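Local structure of DNA repair protein MmcB-related protein (Silicibacter pomeroyi, 3DNX) at residues 33-36 / 42-45; 35-40 / 76-81; 44-47 / 53-56; 70-75 / 94-99. The protein is of unknown function but, as an MmcB-like member of the PDDEXK nuclease clan, probably acts in DNA repair. One frame throughout, in Å; residues are numbered along the deposited sequence.

From the N terminus, contact 1 comes first and closes the short hairpin between strands 30-35 and 43-48. Contact 2 starts from the turn of that hairpin and reaches residues 76-81, closing a loop of 35 residues. Contact 3 is nested inside this loop. It shares Asp44 and Val45 with contact 1 and adds strand 54-59 to the same sheet. Contact 4 crosses contact 2: residues 70-75 come before 76-81, and their partners 94-99 come after. Contacts 1 and 3 build three neighbouring strands. Contact 2 ties the hairpin turn to the lead-in of strand 81-86, and contact 4 joins the loops on either side of that strand.

Contact 1 (33-36 / 42-45); sequences EEFV and RVDV
Glu34 and Phe35 both face Val43 across the hairpin. Three backbone hydrogen bonds hold the pair of segments. Phe35 N gives to Val43 O (3.0 Å), and Val43 N gives back to Phe35 O (2.7 Å). Glu34 N reaches Asp44 O (3.1 Å) from above the carbonyl plane, 54° out of it. Asp44 O also takes a hydrogen from a water (2.8 Å), and that water donates to Glu33 OE1 as well.

This is a G1 beta bulge, with Glu34 at a positive phi of 55°. It lies beside Asp44, whose OD2 is bonded to Cys59 N and whose nearest side-chain atom is about 4 Å from a bound sodium ion. Asp44 N is hydrogen-bonded to Glu58 OE2, consistent with the acidic pair of the PDDEXK motif.

Apolar contact is made by Phe35 CB and Val43 CG2, 3.8 Å apart. The methyl lies at the ring edge of Phe35.

Among the charges, Glu34 runs alongside Arg42. Glu34 OE2 lies over a guanidinium face, 3.8 Å from Arg42 NH1, in a long salt bridge with no N-H aimed at it. Glu34 has two conformers, which makes this pair tentative. Glu33 OE2 pairs with Arg144 of the second subunit.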
loop_
_atom_site.group_PDB
_atom_site.type_symbol
_atom_site.label_atom_id
_atom_site.label_comp_id
_atom_site.label_asym_id
_atom_site.label_seq_id
_atom_site.Cartn_x
_atom_site.Cartn_y
_atom_site.Cartn_z
ATOM N N GLU A 33 0.897 3.221 -9.449
ATOM C CA GLU A 33 1.154 4.090 -10.558
ATOM C C GLU A 33 1.621 5.486 -10.143
ATOM O O GLU A 33 1.300 6.002 -9.057
ATOM C CB GLU A 33 -0.109 4.215 -11.416
ATOM C CG GLU A 33 -0.423 3.041 -12.277
ATOM C CD GLU A 33 -1.561 3.352 -13.287
ATOM O OE1 GLU A 33 -1.499 4.401 -14.022
ATOM O OE2 GLU A 33 -2.503 2.538 -13.375
ATOM N N GLU A 34 2.396 6.103 -11.034
ATOM C CA GLU A 34 2.867 7.485 -10.850
ATOM C C GLU A 34 3.590 7.644 -9.532
ATOM O O GLU A 34 3.278 8.496 -8.737
ATOM C CB GLU A 34 1.686 8.441 -10.950
ATOM C CG GLU A 34 0.910 8.223 -12.220
ATOM C CD GLU A 34 -0.147 9.263 -12.437
ATOM O OE1 GLU A 34 -0.891 9.554 -11.482
ATOM O OE2 GLU A 34 -0.243 9.771 -13.579
ATOM N N PHE A 35 4.573 6.790 -9.322
ATOM C CA PHE A 35 5.348 6.776 -8.124
ATOM C C PHE A 35 6.557 7.728 -8.135
ATOM O O PHE A 35 7.321 7.753 -9.106
ATOM C CB PHE A 35 5.868 5.383 -7.900
ATOM C CG PHE A 35 6.623 5.247 -6.650
ATOM C CD1 PHE A 35 7.991 5.127 -6.676
ATOM C CD2 PHE A 35 5.971 5.282 -5.427
ATOM C CE1 PHE A 35 8.709 4.989 -5.523
ATOM C CE2 PHE A 35 6.698 5.173 -4.267
ATOM C CZ PHE A 35 8.072 5.007 -4.313
ATOM N N VAL A 36 6.756 8.436 -7.035
ATOM C CA VAL A 36 7.840 9.439 -6.898
ATOM C C VAL A 36 8.956 8.917 -5.989
ATOM O O VAL A 36 8.840 8.958 -4.751
ATOM C CB VAL A 36 7.335 10.772 -6.363
ATOM C CG1 VAL A 36 8.501 11.745 -6.119
ATOM C CG2 VAL A 36 6.324 11.375 -7.304
ATOM N N ARG A 42 9.358 10.822 -11.534
ATOM C CA ARG A 42 8.126 10.061 -11.392
ATOM C C ARG A 42 8.159 8.866 -12.318
ATOM O O ARG A 42 8.554 8.998 -13.482
ATOM C CB ARG A 42 6.923 10.925 -11.694
ATOM C CG ARG A 42 5.643 10.337 -11.136
ATOM C CD ARG A 42 4.469 11.245 -11.385
ATOM N NE ARG A 42 4.197 11.303 -12.811
ATOM C CZ ARG A 42 3.163 11.924 -13.378
ATOM N NH1 ARG A 42 2.237 12.539 -12.629
ATOM N NH2 ARG A 42 3.047 11.902 -14.715
ATOM N N VAL A 43 7.821 7.688 -11.799
ATOM C CA VAL A 43 7.846 6.494 -12.617
ATOM C C VAL A 43 6.418 6.025 -12.883
ATOM O O VAL A 43 5.556 6.128 -12.030
ATOM C CB VAL A 43 8.713 5.345 -12.002
ATOM C CG1 VAL A 43 10.118 5.829 -11.563
ATOM C CG2 VAL A 43 8.019 4.664 -10.914
ATOM N N ASP A 44 6.184 5.497 -14.079
ATOM C CA ASP A 44 4.818 5.155 -14.523
ATOM C C ASP A 44 4.195 4.008 -13.712
ATOM O O ASP A 44 3.050 4.109 -13.283
ATOM C CB ASP A 44 4.839 4.796 -16.005
ATOM C CG ASP A 44 5.240 5.979 -16.890
ATOM O OD1 ASP A 44 5.035 7.137 -16.471
ATOM O OD2 ASP A 44 5.741 5.702 -18.001
ATOM N N VAL A 45 4.970 2.946 -13.509
ATOM C CA VAL A 45 4.578 1.873 -12.627
ATOM C C VAL A 45 5.777 1.478 -11.772
ATOM O O VAL A 45 6.885 1.277 -12.286
ATOM C CB VAL A 45 4.037 0.646 -13.396
ATOM C CG1 VAL A 45 3.724 -0.522 -12.422
ATOM C CG2 VAL A 45 2.781 1.022 -14.172
HETATM O O HOH W 1 1.153 5.331 -14.939
#

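Contact 2 (35-40 / 76-81); sequences FVPARG and LEWCDR
Pro37 O lies over the six-membered ring of Trp78, where three carbons meet it. It is nearest Trp78 CZ3 (3.8 Å), with Trp78 CE3 and CH2 slightly farther off. No hydrogen bond crosses between the segments.

The turn of the hairpin 30-35/43-48 here rests on the loop that leads into strand 81-86, within the PDDEXK-type core. The contact is small and centres on one indole. The proline side chain stands roughly perpendicular to the Trp78 side chain. Pro37 CB sits 3.7 Å above the indole plane toward its rim, on the same side as Pro37 O, and is 3.9 Å from Trp78 CG. On the opposite face lies Glu77 CG, 3.4 Å above the plane and again near the rim. The indole is thus held between a proline and the side chain of its own neighbour. With Trp78 CG anti to the carbonyl carbon (chi1 -61°), the ring is swung beside its backbone N and faces the turn.

Arg124 makes a cation-pi contact with Trp78 and a salt bridge with Glu77. Leu128 of helix 122-144 touches both Pro37 and Trp78, so the helix backs the junction. Farther along, Asp80 OD2 accepts from Ile54 N and pairs with Arg125.

At the far end of the indole, Ala38 CB comes in obliquely, 3.5 Å from Trp78 CZ2 and 3.8 Å from Trp78 CH2.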
loop_
_atom_site.group_PDB
_atom_site.type_symbol
_atom_site.label_atom_id
_atom_site.label_comp_id
_atom_site.label_asym_id
_atom_site.label_seq_id
_atom_site.Cartn_x
_atom_site.Cartn_y
_atom_site.Cartn_z
ATOM N N PHE A 35 4.573 6.790 -9.322
ATOM C CA PHE A 35 5.348 6.776 -8.124
ATOM C C PHE A 35 6.557 7.728 -8.135
ATOM O O PHE A 35 7.321 7.753 -9.106
ATOM C CB PHE A 35 5.868 5.383 -7.900
ATOM C CG PHE A 35 6.623 5.247 -6.650
ATOM C CD1 PHE A 35 7.991 5.127 -6.676
ATOM C CD2 PHE A 35 5.971 5.282 -5.427
ATOM C CE1 PHE A 35 8.709 4.989 -5.523
ATOM C CE2 PHE A 35 6.698 5.173 -4.267
ATOM C CZ PHE A 35 8.072 5.007 -4.313
ATOM N N VAL A 36 6.756 8.436 -7.035
ATOM C CA VAL A 36 7.840 9.439 -6.898
ATOM C C VAL A 36 8.956 8.917 -5.989
ATOM O O VAL A 36 8.840 8.958 -4.751
ATOM C CB VAL A 36 7.335 10.772 -6.363
ATOM C CG1 VAL A 36 8.501 11.745 -6.119
ATOM C CG2 VAL A 36 6.324 11.375 -7.304
ATOM N N PRO A 37 10.051 8.419 -6.583
ATOM C CA PRO A 37 11.156 7.911 -5.760
ATOM C C PRO A 37 12.058 8.988 -5.147
ATOM O O PRO A 37 12.772 8.716 -4.172
ATOM C CB PRO A 37 11.920 7.015 -6.740
ATOM C CG PRO A 37 11.641 7.605 -8.109
ATOM C CD PRO A 37 10.294 8.259 -8.034
ATOM N N ALA A 38 12.026 10.188 -5.716
ATOM C CA ALA A 38 12.867 11.293 -5.286
ATOM C C ALA A 38 12.326 12.522 -5.988
ATOM O O ALA A 38 11.663 12.409 -7.027
ATOM C CB ALA A 38 14.346 11.066 -5.673
ATOM N N ARG A 39 12.600 13.678 -5.397
ATOM C CA ARG A 39 12.203 14.964 -5.958
ATOM C C ARG A 39 12.539 15.025 -7.425
ATOM O O ARG A 39 13.653 14.687 -7.806
ATOM C CB ARG A 39 12.959 16.102 -5.277
ATOM C CG ARG A 39 12.280 16.679 -4.078
ATOM C CD ARG A 39 12.811 18.070 -3.827
ATOM N NE ARG A 39 12.122 18.753 -2.738
ATOM C CZ ARG A 39 11.032 19.511 -2.861
ATOM N NH1 ARG A 39 10.460 19.704 -4.043
ATOM N NH2 ARG A 39 10.517 20.086 -1.782
ATOM N N GLY A 40 11.592 15.482 -8.240
ATOM C CA GLY A 40 11.834 15.675 -9.662
ATOM C C GLY A 40 11.726 14.443 -10.540
ATOM O O GLY A 40 11.882 14.549 -11.743
ATOM N N LEU A 76 17.493 4.096 -13.006
ATOM C CA LEU A 76 18.191 2.858 -12.645
ATOM C C LEU A 76 18.559 2.709 -11.159
ATOM O O LEU A 76 18.443 1.616 -10.579
ATOM C CB LEU A 76 19.432 2.707 -13.543
ATOM C CG LEU A 76 19.109 2.513 -15.044
ATOM C CD1 LEU A 76 20.355 2.119 -15.856
ATOM C CD2 LEU A 76 17.990 1.477 -15.226
ATOM N N GLU A 77 19.020 3.804 -10.558
ATOM C CA GLU A 77 19.422 3.811 -9.174
ATOM C C GLU A 77 18.253 3.675 -8.199
ATOM O O GLU A 77 18.464 3.585 -6.993
ATOM C CB GLU A 77 20.229 5.085 -8.856
ATOM C CG GLU A 77 19.486 6.432 -8.986
ATOM C CD GLU A 77 20.239 7.549 -8.281
ATOM O OE1 GLU A 77 20.960 7.237 -7.301
ATOM O OE2 GLU A 77 20.117 8.729 -8.691
ATOM N N TRP A 78 17.029 3.670 -8.709
ATOM C CA TRP A 78 15.843 3.591 -7.859
ATOM C C TRP A 78 15.112 2.264 -7.973
ATOM O O TRP A 78 13.970 2.177 -7.528
ATOM C CB TRP A 78 14.890 4.737 -8.198
ATOM C CG TRP A 78 15.516 6.052 -7.966
ATOM C CD1 TRP A 78 15.932 6.935 -8.912
ATOM C CD2 TRP A 78 15.853 6.630 -6.693
ATOM N NE1 TRP A 78 16.499 8.042 -8.308
ATOM C CE2 TRP A 78 16.462 7.878 -6.950
ATOM C CE3 TRP A 78 15.699 6.211 -5.361
ATOM C CZ2 TRP A 78 16.898 8.712 -5.936
ATOM C CZ3 TRP A 78 16.122 7.035 -4.358
ATOM C CH2 TRP A 78 16.729 8.277 -4.645
ATOM N N CYS A 79 15.758 1.250 -8.569
ATOM C CA CYS A 79 15.141 -0.061 -8.755
ATOM C C CYS A 79 16.159 -1.192 -8.832
ATOM O O CYS A 79 17.343 -0.957 -8.983
ATOM C CB CYS A 79 14.247 -0.068 -10.006
ATOM S SG CYS A 79 15.074 0.232 -11.579
ATOM N N ASP A 80 15.686 -2.413 -8.625
ATOM C CA ASP A 80 16.472 -3.604 -8.854
ATOM C C ASP A 80 16.458 -3.954 -10.341
ATOM O O ASP A 80 17.475 -4.375 -10.863
ATOM C CB ASP A 80 15.923 -4.782 -8.064
ATOM C CG ASP A 80 15.970 -4.562 -6.591
ATOM O OD1 ASP A 80 17.044 -4.191 -6.053
ATOM O OD2 ASP A 80 14.950 -4.790 -5.958
ATOM N N ARG A 81 15.315 -3.764 -11.007
ATOM C CA ARG A 81 15.151 -4.054 -12.430
ATOM C C ARG A 81 14.321 -2.943 -13.072
ATOM O O ARG A 81 13.356 -2.480 -12.493
ATOM C CB ARG A 81 14.468 -5.394 -12.651
ATOM C CG ARG A 81 15.235 -6.585 -12.097
ATOM C CD ARG A 81 14.649 -7.879 -12.595
ATOM N NE ARG A 81 15.015 -9.019 -11.766
ATOM C CZ ARG A 81 15.829 -10.012 -12.113
ATOM N NH1 ARG A 81 16.069 -10.987 -11.252
ATOM N NH2 ARG A 81 16.369 -10.075 -13.303
#

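Contact 3 (44-47 / 53-56); sequences DVMG and EIWV
Met46, present as selenomethionine, runs from its own strand toward Ile54. Met46 CB stands 4.1 Å from Trp55 O. Met46 CG is nearer to the same oxygen, at 3.7 Å. The selenium atom, Met46 SE, comes within 4.0 Å of Ile54 CG2. The terminal Met46 CE lies against both branches of Ile54, 3.7 Å from CG2 and 3.7 Å from CG1. The chain leaves with CG anti to the backbone N (chi1 -178°) and stays extended through chi2. It bends only at chi3 (143°), which turns the methyl onto Ile54, the two side chains meeting at a slant.

In the backbone, the two strands pair as an antiparallel hairpin, their short segments 159° apart in direction. Gly47 and Trp55 form the hydrogen-bonded pair. Gly47 N gives to Trp55 O (2.8 Å), and Trp55 N gives to Gly47 O (2.9 Å). Met46 and Val56 are the adjoining non-hydrogen-bonded pair. Trp55 O also takes a CA-H contact from Met46.

The two faces of this sheet have different neighbours. On the face of Met46, helix 122-144 brings Phe132 to Met46, and Leu128 and Arg125 to Ile54. On the face of Trp55, Leu24 of helix 12-26 meets Trp55, and Ala17 of that helix meets Val45. Strand 30-35 borders strand 43-48, and strand 81-86 borders strand 54-59.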
loop_
_atom_site.group_PDB
_atom_site.type_symbol
_atom_site.label_atom_id
_atom_site.label_comp_id
_atom_site.label_asym_id
_atom_site.label_seq_id
_atom_site.Cartn_x
_atom_site.Cartn_y
_atom_site.Cartn_z
ATOM N N ASP A 44 6.184 5.497 -14.079
ATOM C CA ASP A 44 4.818 5.155 -14.523
ATOM C C ASP A 44 4.195 4.008 -13.712
ATOM O O ASP A 44 3.050 4.109 -13.283
ATOM C CB ASP A 44 4.839 4.796 -16.005
ATOM C CG ASP A 44 5.240 5.979 -16.890
ATOM O OD1 ASP A 44 5.035 7.137 -16.471
ATOM O OD2 ASP A 44 5.741 5.702 -18.001
ATOM N N VAL A 45 4.970 2.946 -13.509
ATOM C CA VAL A 45 4.578 1.873 -12.627
ATOM C C VAL A 45 5.777 1.478 -11.772
ATOM O O VAL A 45 6.885 1.277 -12.286
ATOM C CB VAL A 45 4.037 0.646 -13.396
ATOM C CG1 VAL A 45 3.724 -0.522 -12.422
ATOM C CG2 VAL A 45 2.781 1.022 -14.172
HETATM N N MSE A 46 5.537 1.366 -10.460
HETATM C CA MSE A 46 6.480 0.682 -9.585
HETATM C C MSE A 46 5.912 -0.657 -9.189
HETATM O O MSE A 46 4.760 -0.713 -8.747
HETATM C CB MSE A 46 6.824 1.514 -8.349
HETATM C CG MSE A 46 7.874 0.774 -7.437
HETATM SE SE MSE A 46 8.470 1.649 -5.865
HETATM C CE MSE A 46 8.625 0.102 -4.618
ATOM N N GLY A 47 6.715 -1.719 -9.353
ATOM C CA GLY A 47 6.329 -3.062 -8.915
ATOM C C GLY A 47 7.105 -3.468 -7.689
ATOM O O GLY A 47 8.307 -3.158 -7.577
ATOM N N GLU A 53 11.666 -7.055 -3.913
ATOM C CA GLU A 53 12.277 -6.666 -5.196
ATOM C C GLU A 53 11.539 -5.402 -5.730
ATOM O O GLU A 53 10.319 -5.285 -5.598
ATOM C CB GLU A 53 12.183 -7.836 -6.193
ATOM C CG GLU A 53 12.653 -9.246 -5.655
ATOM C CD GLU A 53 11.490 -10.188 -5.178
ATOM O OE1 GLU A 53 11.429 -11.375 -5.570
ATOM O OE2 GLU A 53 10.631 -9.770 -4.424
ATOM N N ILE A 54 12.275 -4.424 -6.246
ATOM C CA ILE A 54 11.665 -3.193 -6.767
ATOM C C ILE A 54 11.931 -3.123 -8.280
ATOM O O ILE A 54 13.078 -3.193 -8.735
ATOM C CB ILE A 54 12.189 -1.915 -6.028
ATOM C CG1 ILE A 54 11.742 -1.933 -4.560
ATOM C CG2 ILE A 54 11.642 -0.610 -6.669
ATOM C CD1 ILE A 54 12.665 -1.162 -3.659
ATOM N N TRP A 55 10.833 -3.007 -9.043
ATOM C CA TRP A 55 10.845 -2.863 -10.486
ATOM C C TRP A 55 10.251 -1.531 -10.878
ATOM O O TRP A 55 9.258 -1.092 -10.313
ATOM C CB TRP A 55 9.989 -3.951 -11.117
ATOM C CG TRP A 55 10.559 -5.327 -11.052
ATOM C CD1 TRP A 55 11.617 -5.764 -10.315
ATOM C CD2 TRP A 55 10.052 -6.472 -11.741
ATOM N NE1 TRP A 55 11.790 -7.121 -10.484
ATOM C CE2 TRP A 55 10.845 -7.574 -11.367
ATOM C CE3 TRP A 55 8.995 -6.671 -12.602
ATOM C CZ2 TRP A 55 10.629 -8.856 -11.860
ATOM C CZ3 TRP A 55 8.787 -7.966 -13.109
ATOM C CH2 TRP A 55 9.607 -9.023 -12.723
ATOM N N VAL A 56 10.888 -0.863 -11.815
ATOM C CA VAL A 56 10.346 0.328 -12.421
ATOM C C VAL A 56 9.984 -0.060 -13.851
ATOM O O VAL A 56 10.803 -0.660 -14.596
ATOM C CB VAL A 56 11.361 1.478 -12.400
ATOM C CG1 VAL A 56 11.031 2.543 -13.488
ATOM C CG2 VAL A 56 11.454 2.056 -10.974
#

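Contact 4 (70-75 / 94-99); sequences AKWQGY and LLPAES
Trp72 presents its indole to Pro96, Glu98 and Ser99. On one side of the ring lies Gln73 CG, 3.5 Å above the plane. On the opposite side lies Pro96 CG, 3.2 Å above the plane. Both are offset toward the rim. Glu98 CG is at the edge, near the ring plane, 4.3 Å from Trp72 CH2. Glu98 has two conformers, so this edge contact is less certain.

The proline contact is tight. Pro96 CG is 3.4 Å from Trp72 CZ2, and Pro96 CB is 3.6 Å from that same Trp72 CZ2. The two side chains point opposite ways where they overlap. Ser99 OG approaches the ring obliquely, 3.6 Å from Trp72 CZ3. No hydrogen bond joins the two segments.

Trp72 CG stands between the backbone N and the carbonyl carbon (chi1 66°), and this sends the indole out toward the second loop. That loop is shaped by a type I beta turn from Pro96 to Ser99, closed by a hydrogen bond from Ser99 N to Pro96 O (3.3 Å). The turn places Pro96, Glu98 and Ser99 round one indole.

Strand 81-86 supplies further aromatic neighbours. Trp84 meets Trp72 edge-to-face, and the Tyr82 ring meets it with planes about 25° apart. Phe66 of helix 63-68 touches Pro96.

Helix 63-68 and the residues after it form the beta-alpha-beta crossover from strand 54-59 to the parallel strand 81-86. Residues 94-99 end the next connection, which leads to the parallel strand 100-104. The contact therefore joins two successive crossover connections of the mixed sheet, beside the inner strand 81-86 of the PDDEXK-type core.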
loop_
_atom_site.group_PDB
_atom_site.type_symbol
_atom_site.label_atom_id
_atom_site.label_comp_id
_atom_site.label_asym_id
_atom_site.label_seq_id
_atom_site.Cartn_x
_atom_site.Cartn_y
_atom_site.Cartn_z
ATOM N N ALA A 70 14.336 10.774 -22.209
ATOM C CA ALA A 70 15.797 10.764 -22.498
ATOM C C ALA A 70 16.716 10.537 -21.276
ATOM O O ALA A 70 17.779 9.923 -21.398
ATOM C CB ALA A 70 16.202 12.046 -23.220
ATOM N N LYS A 71 16.292 11.006 -20.104
ATOM C CA LYS A 71 17.057 10.818 -18.859
ATOM C C LYS A 71 16.686 9.508 -18.113
ATOM O O LYS A 71 16.907 9.422 -16.907
ATOM C CB LYS A 71 16.868 12.025 -17.908
ATOM C CG LYS A 71 17.063 13.411 -18.540
ATOM C CD LYS A 71 18.496 13.647 -19.069
ATOM C CE LYS A 71 18.663 15.066 -19.611
ATOM N NZ LYS A 71 20.046 15.637 -19.464
ATOM N N TRP A 72 16.176 8.504 -18.843
ATOM C CA TRP A 72 15.697 7.241 -18.261
ATOM C C TRP A 72 16.777 6.516 -17.463
ATOM O O TRP A 72 16.463 5.764 -16.547
ATOM C CB TRP A 72 15.138 6.276 -19.350
ATOM C CG TRP A 72 16.186 5.782 -20.294
ATOM C CD1 TRP A 72 16.616 6.389 -21.444
ATOM C CD2 TRP A 72 16.976 4.591 -20.152
ATOM N NE1 TRP A 72 17.643 5.661 -22.013
ATOM C CE2 TRP A 72 17.884 4.554 -21.243
ATOM C CE3 TRP A 72 17.035 3.582 -19.193
ATOM C CZ2 TRP A 72 18.830 3.532 -21.404
ATOM C CZ3 TRP A 72 17.969 2.555 -19.357
ATOM C CH2 TRP A 72 18.845 2.532 -20.460
ATOM N N GLN A 73 18.038 6.680 -17.844
ATOM C CA GLN A 73 19.103 6.048 -17.064
ATOM C C GLN A 73 19.083 6.499 -15.584
ATOM O O GLN A 73 19.550 5.763 -14.729
ATOM C CB GLN A 73 20.460 6.237 -17.696
ATOM C CG GLN A 73 20.721 5.154 -18.736
ATOM C CD GLN A 73 21.686 5.580 -19.785
ATOM O OE1 GLN A 73 22.785 5.038 -19.892
ATOM N NE2 GLN A 73 21.291 6.571 -20.584
ATOM N N GLY A 74 18.492 7.667 -15.307
ATOM C CA GLY A 74 18.302 8.153 -13.937
ATOM C C GLY A 74 17.345 7.350 -13.088
ATOM O O GLY A 74 17.381 7.449 -11.844
ATOM N N TYR A 75 16.480 6.564 -13.730
ATOM C CA TYR A 75 15.618 5.659 -12.995
ATOM C C TYR A 75 16.349 4.440 -12.433
ATOM O O TYR A 75 15.872 3.815 -11.496
ATOM C CB TYR A 75 14.467 5.143 -13.845
ATOM C CG TYR A 75 13.524 6.168 -14.407
ATOM C CD1 TYR A 75 13.325 6.258 -15.783
ATOM C CD2 TYR A 75 12.789 7.018 -13.580
ATOM C CE1 TYR A 75 12.433 7.165 -16.330
ATOM C CE2 TYR A 75 11.882 7.953 -14.129
ATOM C CZ TYR A 75 11.720 8.020 -15.501
ATOM O OH TYR A 75 10.850 8.911 -16.088
ATOM N N LEU A 94 14.123 -0.308 -31.191
ATOM C CA LEU A 94 14.724 1.005 -30.896
ATOM C C LEU A 94 14.947 1.232 -29.420
ATOM O O LEU A 94 15.665 2.143 -29.061
ATOM C CB LEU A 94 13.850 2.128 -31.470
ATOM C CG LEU A 94 13.691 2.076 -33.007
ATOM C CD1 LEU A 94 13.089 3.397 -33.505
ATOM C CD2 LEU A 94 14.984 1.744 -33.806
ATOM N N LEU A 95 14.332 0.415 -28.553
ATOM C CA LEU A 95 14.541 0.588 -27.113
ATOM C C LEU A 95 15.964 0.083 -26.731
ATOM O O LEU A 95 16.517 -0.823 -27.382
ATOM C CB LEU A 95 13.478 -0.113 -26.295
ATOM C CG LEU A 95 12.043 0.311 -26.533
ATOM C CD1 LEU A 95 10.953 -0.737 -25.973
ATOM C CD2 LEU A 95 11.851 1.690 -25.930
ATOM N N PRO A 96 16.553 0.682 -25.680
ATOM C CA PRO A 96 17.883 0.259 -25.192
ATOM C C PRO A 96 17.964 -1.274 -24.966
ATOM O O PRO A 96 17.091 -1.861 -24.297
ATOM C CB PRO A 96 18.018 0.978 -23.866
ATOM C CG PRO A 96 17.097 2.149 -23.941
ATOM C CD PRO A 96 15.998 1.801 -24.915
ATOM N N ALA A 97 19.015 -1.884 -25.498
ATOM C CA ALA A 97 19.200 -3.321 -25.450
ATOM C C ALA A 97 19.297 -3.875 -24.035
ATOM O O ALA A 97 18.898 -5.011 -23.793
ATOM C CB ALA A 97 20.454 -3.673 -26.204
ATOM N N GLU A 98 19.830 -3.065 -23.127
ATOM C CA GLU A 98 20.127 -3.444 -21.731
ATOM C C GLU A 98 18.891 -3.484 -20.834
ATOM O O GLU A 98 18.925 -4.060 -19.748
ATOM C CB GLU A 98 21.186 -2.498 -21.129
ATOM C CG GLU A 98 21.092 -0.998 -21.550
ATOM C CD GLU A 98 21.494 -0.739 -23.021
ATOM O OE1 GLU A 98 22.206 -1.564 -23.614
ATOM O OE2 GLU A 98 21.070 0.276 -23.592
ATOM N N SER A 99 17.813 -2.849 -21.279
ATOM C CA SER A 99 16.569 -2.782 -20.542
ATOM C C SER A 99 15.708 -4.035 -20.656
ATOM O O SER A 99 15.789 -4.795 -21.611
ATOM C CB SER A 99 15.775 -1.599 -21.071
ATOM O OG SER A 99 16.549 -0.415 -20.880
#